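Local structure of histidinol dehydrogenase (Elizabethkingia anophelis NUHP1, 6AN0) at residues 159-164 with 185-190; 242-247 with 273-278; 410-415 with 426-431. The protein probably catalyses the two successive NAD-dependent oxidations, by way of L-histidinaldehyde, that turn L-histidinol into L-histidine, using one zinc ion per subunit. One frame throughout, in Å; residues are numbered along the deposited sequence. Where two conformers were deposited one is given.

Contact 1 (159-164 with 185-190)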
# COMPACT_ATOMS: atom_id res chain seq x y z
N ILE A 159 7.78 1.03 -18.20
CA ILE A 159 8.70 0.90 -17.07
C ILE A 159 9.89 1.82 -17.31
O ILE A 159 10.58 1.70 -18.33
CB ILE A 159 9.17 -0.55 -16.89
CG1 ILE A 159 7.97 -1.46 -16.63
CG2 ILE A 159 10.22 -0.58 -15.75
CD1 ILE A 159 8.26 -2.95 -16.71
N THR A 160 10.13 2.73 -16.37
CA THR A 160 11.25 3.66 -16.43
C THR A 160 12.26 3.27 -15.37
O THR A 160 11.88 2.89 -14.26
CB THR A 160 10.75 5.09 -16.20
OG1 THR A 160 10.13 5.57 -17.39
CG2 THR A 160 11.91 6.02 -15.82
N LEU A 161 13.55 3.35 -15.71
CA LEU A 161 14.61 3.14 -14.73
C LEU A 161 15.55 4.34 -14.75
O LEU A 161 16.09 4.68 -15.80
CB LEU A 161 15.38 1.85 -15.03
CG LEU A 161 16.28 1.36 -13.89
CD1 LEU A 161 16.39 -0.16 -13.97
CD2 LEU A 161 17.66 1.98 -13.95
N CYS A 162 15.73 4.99 -13.59
CA CYS A 162 16.67 6.09 -13.41
C CYS A 162 17.84 5.64 -12.55
O CYS A 162 17.63 5.04 -11.48
CB CYS A 162 16.01 7.29 -12.72
SG CYS A 162 14.82 8.18 -13.74
N THR A 163 19.06 5.97 -12.97
CA THR A 163 20.25 5.62 -12.21
C THR A 163 21.34 6.61 -12.59
O THR A 163 21.45 6.95 -13.78
CB THR A 163 20.68 4.16 -12.48
OG1 THR A 163 21.74 3.76 -11.60
CG2 THR A 163 21.12 3.96 -13.92
N PRO A 164 22.10 7.14 -11.63
CA PRO A 164 22.97 8.30 -11.93
C PRO A 164 24.25 7.89 -12.63
O PRO A 164 24.80 6.81 -12.38
CB PRO A 164 23.26 8.89 -10.54
CG PRO A 164 23.03 7.76 -9.59
CD PRO A 164 21.94 6.92 -10.18
N LYS A 185 13.42 -0.76 -21.50
CA LYS A 185 14.04 -0.01 -22.59
C LYS A 185 14.20 1.47 -22.30
O LYS A 185 14.96 2.14 -23.02
CB LYS A 185 13.22 -0.17 -23.88
CG LYS A 185 13.15 -1.61 -24.38
CD LYS A 185 14.53 -2.11 -24.76
CE LYS A 185 14.56 -3.63 -24.85
NZ LYS A 185 13.57 -4.16 -25.81
N ASN A 186 13.52 2.01 -21.30
CA ASN A 186 13.54 3.44 -20.99
C ASN A 186 14.45 3.63 -19.79
O ASN A 186 14.02 3.55 -18.64
CB ASN A 186 12.13 3.96 -20.69
CG ASN A 186 11.18 3.84 -21.89
OD1 ASN A 186 11.61 3.72 -23.04
ND2 ASN A 186 9.88 3.90 -21.62
N ILE A 187 15.73 3.90 -20.05
CA ILE A 187 16.76 4.00 -19.02
C ILE A 187 17.36 5.39 -19.09
O ILE A 187 17.80 5.82 -20.17
CB ILE A 187 17.84 2.92 -19.19
CG1 ILE A 187 17.20 1.52 -19.25
CG2 ILE A 187 18.89 3.01 -18.09
CD1 ILE A 187 18.20 0.42 -19.55
N TYR A 188 17.40 6.08 -17.95
CA TYR A 188 17.77 7.48 -17.90
C TYR A 188 18.92 7.70 -16.93
O TYR A 188 18.92 7.17 -15.81
CB TYR A 188 16.57 8.35 -17.51
CG TYR A 188 15.40 8.11 -18.43
CD1 TYR A 188 14.32 7.34 -18.03
CD2 TYR A 188 15.41 8.62 -19.72
CE1 TYR A 188 13.25 7.11 -18.89
CE2 TYR A 188 14.36 8.40 -20.58
CZ TYR A 188 13.29 7.64 -20.17
OH TYR A 188 12.23 7.43 -21.03
N LYS A 189 19.88 8.51 -17.36
CA LYS A 189 21.04 8.90 -16.54
C LYS A 189 20.60 10.01 -15.60
O LYS A 189 20.67 11.19 -15.94
CB LYS A 189 22.19 9.35 -17.43
CG LYS A 189 22.69 8.30 -18.41
CD LYS A 189 23.77 8.91 -19.31
CE LYS A 189 24.28 7.90 -20.32
NZ LYS A 189 25.43 8.44 -21.11
N ALA A 190 20.15 9.64 -14.41
CA ALA A 190 19.65 10.62 -13.44
C ALA A 190 19.64 9.99 -12.06
O ALA A 190 19.28 8.82 -11.91
CB ALA A 190 18.23 11.09 -13.79
O HOH W 1 11.08 0.37 -20.53
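Thr160 meets the ring of Tyr188 at its edge: the methyl CG2 lies 3.5 Å from Tyr188 CD1, near the ring plane, and OG1 stands in that plane 3.8 Å from CE1. The two side chains cross at about a right angle. With Tyr188 CG beside its own backbone N (chi1 -55°), the ring reaches back along the sheet to Thr160, while Cys162 SG comes to 4.2 Å from Tyr188 CB. On the other face Leu161 and Ile187 touch more lightly, CD2 to CG2 at 4.4 Å, and helix 173-181 packs on Ile187. That helix is the crossover of the beta-alpha-beta unit joining these parallel strands. Leu161 N hydrogen-bonds to Asn186 O at 3.0 Å, Tyr188 N to Leu161 O and Thr163 N to Tyr188 O. A fourth hydrogen bond, Ala190 N to Thr163 O at 3.1 Å, comes from 65° out of the carbonyl plane, where the strands give way to loop. Here Pro164 nears Tyr132 and Ala190 nears Gln194, predicted NAD-binding residues. At the other end a water bridges Ile159 O and Lys185 N. Backbone hydrogen bonds thus join the strands, while aliphatic, aromatic, sulfur and hydroxyl side chains only pack beside them.

Contact 2 (242-247 with 273-278)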
# COMPACT_ATOMS: atom_id res chain seq x y z
N GLU A 242 18.78 -4.74 7.89
CA GLU A 242 18.93 -5.35 9.21
C GLU A 242 18.63 -6.85 9.11
O GLU A 242 17.92 -7.30 8.21
CB GLU A 242 17.99 -4.67 10.22
CG GLU A 242 16.56 -4.81 9.75
CD GLU A 242 15.56 -3.93 10.47
OE1 GLU A 242 14.42 -4.41 10.63
OE2 GLU A 242 15.89 -2.77 10.83
N VAL A 243 19.19 -7.61 10.05
CA VAL A 243 18.84 -9.02 10.19
C VAL A 243 18.72 -9.35 11.67
O VAL A 243 19.43 -8.80 12.52
CB VAL A 243 19.87 -9.97 9.50
CG1 VAL A 243 21.23 -9.93 10.21
CG2 VAL A 243 19.34 -11.42 9.47
N LEU A 244 17.80 -10.26 11.99
CA LEU A 244 17.73 -10.87 13.30
C LEU A 244 17.84 -12.37 13.10
O LEU A 244 17.14 -12.93 12.25
CB LEU A 244 16.44 -10.49 14.03
CG LEU A 244 16.26 -10.93 15.49
CD1 LEU A 244 15.37 -9.93 16.22
CD2 LEU A 244 15.65 -12.35 15.58
N VAL A 245 18.74 -13.01 13.85
CA VAL A 245 18.96 -14.45 13.80
C VAL A 245 18.56 -15.04 15.14
O VAL A 245 18.90 -14.50 16.19
CB VAL A 245 20.44 -14.78 13.49
CG1 VAL A 245 20.65 -16.31 13.42
CG2 VAL A 245 20.89 -14.08 12.22
N ILE A 246 17.85 -16.17 15.09
CA ILE A 246 17.55 -16.98 16.27
C ILE A 246 18.30 -18.30 16.14
O ILE A 246 18.14 -19.02 15.14
CB ILE A 246 16.04 -17.23 16.42
CG1 ILE A 246 15.29 -15.90 16.55
CG2 ILE A 246 15.77 -18.14 17.62
CD1 ILE A 246 13.76 -16.07 16.74
N ALA A 247 19.11 -18.63 17.15
CA ALA A 247 20.00 -19.79 17.08
C ALA A 247 19.89 -20.64 18.34
O ALA A 247 19.99 -20.12 19.45
CB ALA A 247 21.46 -19.33 16.89
N ILE A 273 20.97 -8.39 14.93
CA ILE A 273 20.55 -8.87 16.24
C ILE A 273 20.71 -10.37 16.25
O ILE A 273 20.19 -11.05 15.36
CB ILE A 273 19.08 -8.49 16.54
CG1 ILE A 273 18.87 -6.98 16.40
CG2 ILE A 273 18.70 -8.96 17.95
CD1 ILE A 273 19.50 -6.18 17.48
N LEU A 274 21.44 -10.90 17.23
CA LEU A 274 21.58 -12.34 17.43
C LEU A 274 20.91 -12.73 18.75
O LEU A 274 21.30 -12.25 19.82
CB LEU A 274 23.05 -12.76 17.43
CG LEU A 274 23.39 -14.21 17.83
CD1 LEU A 274 22.72 -15.21 16.89
CD2 LEU A 274 24.90 -14.43 17.85
N LEU A 275 19.89 -13.59 18.67
CA LEU A 275 19.23 -14.16 19.83
C LEU A 275 19.64 -15.63 19.92
O LEU A 275 19.53 -16.35 18.93
CB LEU A 275 17.70 -14.06 19.71
CG LEU A 275 17.08 -12.69 19.42
CD1 LEU A 275 15.56 -12.82 19.39
CD2 LEU A 275 17.51 -11.67 20.46
N THR A 276 20.14 -16.05 21.08
CA THR A 276 20.51 -17.45 21.27
C THR A 276 19.83 -18.01 22.51
O THR A 276 19.49 -17.26 23.43
CB THR A 276 22.04 -17.66 21.39
OG1 THR A 276 22.50 -17.14 22.65
CG2 THR A 276 22.79 -16.96 20.27
N THR A 277 19.63 -19.33 22.53
CA THR A 277 19.07 -19.96 23.72
C THR A 277 20.13 -20.40 24.73
O THR A 277 19.75 -20.86 25.81
CB THR A 277 18.20 -21.18 23.36
OG1 THR A 277 18.95 -22.11 22.57
CG2 THR A 277 16.95 -20.74 22.62
N ASP A 278 21.42 -20.28 24.43
CA ASP A 278 22.39 -20.41 25.52
C ASP A 278 23.66 -19.63 25.18
O ASP A 278 23.92 -19.27 24.03
CB ASP A 278 22.68 -21.90 25.89
CG ASP A 278 23.65 -22.62 24.94
OD1 ASP A 278 24.54 -22.01 24.31
OD2 ASP A 278 23.54 -23.87 24.88
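Leu275 and Ile273 close round Leu244 on one face of the sheet. Leu244 CG is anti to the backbone N (chi1 -174°), and its two methyls part: CD1 goes to Ile273 CG2 at 3.9 Å, CD2 to Leu275 CD1 at 3.8 Å. Leu275 CD1 also reaches Ile246 CG1 at 4.2 Å. Helix 317-327 packs against Leu244 and Ile246 on the same face. The strands are neighbours in a six-stranded parallel sheet, joined through helix 253-264 as a beta-alpha-beta unit; that helix lies on the opposite face, against Val245 and Leu274. Ala247 is the third heavily buried residue, on this second face, its CB 4.3 Å from Leu274 CD1. Its backbone is held at both ends: N gives to Leu275 O at 2.9 Å, and O receives Thr277 N at 3.2 Å. One step earlier, Leu275 N meets Val245 O at 2.8 Å, nearly straight at 174°. Beyond the strand Thr276 OG1 donates to Asp278 O, and Asp278 caps the following helix through Ile281 N. At the other end Val243 packs on Gln263, predicted to bind zinc and substrate, and His331, predicted to bind substrate.

Contact 3 (410-415 with 426-431)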
# COMPACT_ATOMS: atom_id res chain seq x y z
N GLY A 410 -33.49 -3.62 2.21
CA GLY A 410 -32.51 -3.35 3.25
C GLY A 410 -31.67 -2.11 2.97
O GLY A 410 -31.42 -1.30 3.87
N ILE A 411 -31.21 -1.95 1.73
CA ILE A 411 -30.46 -0.75 1.33
C ILE A 411 -31.29 0.50 1.59
O ILE A 411 -30.80 1.50 2.13
CB ILE A 411 -30.04 -0.85 -0.14
CG1 ILE A 411 -29.10 -2.03 -0.36
CG2 ILE A 411 -29.39 0.47 -0.61
CD1 ILE A 411 -28.97 -2.43 -1.80
N GLU A 412 -32.56 0.48 1.17
CA GLU A 412 -33.44 1.63 1.41
C GLU A 412 -33.49 2.02 2.88
O GLU A 412 -33.45 3.21 3.22
CB GLU A 412 -34.85 1.32 0.90
CG GLU A 412 -35.00 1.19 -0.62
CD GLU A 412 -36.45 0.94 -1.03
OE1 GLU A 412 -36.88 1.44 -2.09
OE2 GLU A 412 -37.18 0.25 -0.29
N LYS A 413 -33.58 1.03 3.78
CA LYS A 413 -33.64 1.36 5.21
C LYS A 413 -32.32 1.98 5.70
O LYS A 413 -32.33 2.90 6.51
CB LYS A 413 -33.99 0.12 6.03
N MET A 414 -31.19 1.47 5.22
CA MET A 414 -29.91 2.02 5.64
C MET A 414 -29.70 3.42 5.06
O MET A 414 -29.19 4.31 5.74
CB MET A 414 -28.77 1.08 5.26
CG MET A 414 -28.64 -0.10 6.23
SD MET A 414 -27.45 -1.31 5.67
CE MET A 414 -28.17 -1.89 4.15
N ALA A 415 -30.10 3.62 3.80
CA ALA A 415 -29.99 4.95 3.21
C ALA A 415 -30.85 5.95 3.96
O ALA A 415 -30.42 7.08 4.22
CB ALA A 415 -30.37 4.90 1.73
N ALA A 426 -32.44 5.58 -5.79
CA ALA A 426 -31.80 4.80 -6.86
C ALA A 426 -32.19 3.33 -6.79
O ALA A 426 -32.25 2.65 -7.83
CB ALA A 426 -30.28 4.95 -6.78
N VAL A 427 -32.44 2.81 -5.58
CA VAL A 427 -33.00 1.47 -5.43
C VAL A 427 -34.49 1.48 -5.77
O VAL A 427 -34.98 0.63 -6.52
CB VAL A 427 -32.76 0.95 -4.00
CG1 VAL A 427 -33.50 -0.40 -3.77
CG2 VAL A 427 -31.28 0.81 -3.71
N SER A 428 -35.22 2.47 -5.24
CA SER A 428 -36.67 2.49 -5.39
C SER A 428 -37.10 2.45 -6.86
O SER A 428 -38.06 1.75 -7.20
CB SER A 428 -37.24 3.74 -4.70
OG SER A 428 -36.81 3.80 -3.35
N VAL A 429 -36.40 3.16 -7.74
CA VAL A 429 -36.82 3.18 -9.14
C VAL A 429 -36.66 1.80 -9.79
O VAL A 429 -37.47 1.42 -10.65
CB VAL A 429 -36.09 4.27 -9.94
CG1 VAL A 429 -36.46 5.64 -9.40
CG2 VAL A 429 -34.57 4.05 -9.93
N ARG A 430 -35.65 1.03 -9.39
CA ARG A 430 -35.54 -0.33 -9.91
C ARG A 430 -36.68 -1.21 -9.41
O ARG A 430 -37.30 -1.94 -10.19
CB ARG A 430 -34.19 -0.95 -9.53
CG ARG A 430 -33.07 -0.77 -10.56
CD ARG A 430 -32.19 0.40 -10.18
NE ARG A 430 -30.97 0.50 -10.99
CZ ARG A 430 -30.16 1.56 -10.96
NH1 ARG A 430 -30.46 2.59 -10.17
NH2 ARG A 430 -29.06 1.61 -11.71
N LEU A 431 -36.97 -1.16 -8.11
CA LEU A 431 -38.02 -2.01 -7.56
C LEU A 431 -39.37 -1.69 -8.18
O LEU A 431 -40.13 -2.59 -8.53
CB LEU A 431 -38.08 -1.87 -6.04
CG LEU A 431 -36.80 -2.15 -5.28
CD1 LEU A 431 -37.00 -1.90 -3.79
CD2 LEU A 431 -36.28 -3.57 -5.54
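Ile411 and Val427 form the tight part of this helix-helix contact, methyl against methyl, with Ile411 CG2 only 3.6 Å from Val427 CG2. The other branch of Val427, CG1, is set anti to the backbone N (chi1 173°) and lies 3.8 Å from Glu412 CG. One methyl of the valine thus goes to each of two consecutive residues of 410-415, and the aliphatic part of Glu412 serves as apolar surface. Beyond CG the glutamate runs extended across to the 426-431 helix, where OE1 lies 2.7 Å from Ser428 OG. Ser428 OG is also hydrogen-bonded to Lys424 O, one turn back in its own helix. Leu431 comes at the carboxylate from the opposite direction, its CD1 3.7 Å from Glu412 OE1, and adds an apolar neighbour to a charged group.

The carboxylate end lies on the more open side: Glu412 and Leu431 are partly exposed, whereas Ile411 and Val427 are buried. The segment axes come no closer than 9.8 Å and run nearly antiparallel, at 152°, so the helices meet through a few side chains and bury little surface. They are the last two helices of the modelled chain, 401-417 and 421-435, paired as a helical hairpin whose connecting turn leads to the predicted zinc ligand His423. The second subunit packs on the pair: Phe255 of its helix 253-264 on Val429, with Asp259 of that helix in a salt bridge to Arg430, and Tyr365, at the end of its helix 360-365, on Ile411 and Met414.

How the contacts relate
Contacts 1 and 2 are the same kind of join made twice: neighbouring parallel strands of a beta-alpha-beta unit, buried within two different sheets on opposite sides of the chain's centre, their centres 39 Å apart. Both are tied by backbone hydrogen bonds, regular in contact 2 and distorted at the C-terminal end of contact 1; contact 2 is lined almost wholly by aliphatic residues, contact 1 also by a tyrosine, a cysteine and threonines. Contact 3, two helices meeting through side chains alone, lies far from the chain's centre, partly exposed and partly covered by the second subunit. Contact 1 ends near the predicted NAD site, while contacts 2 and 3 each lie near a bound zinc ion.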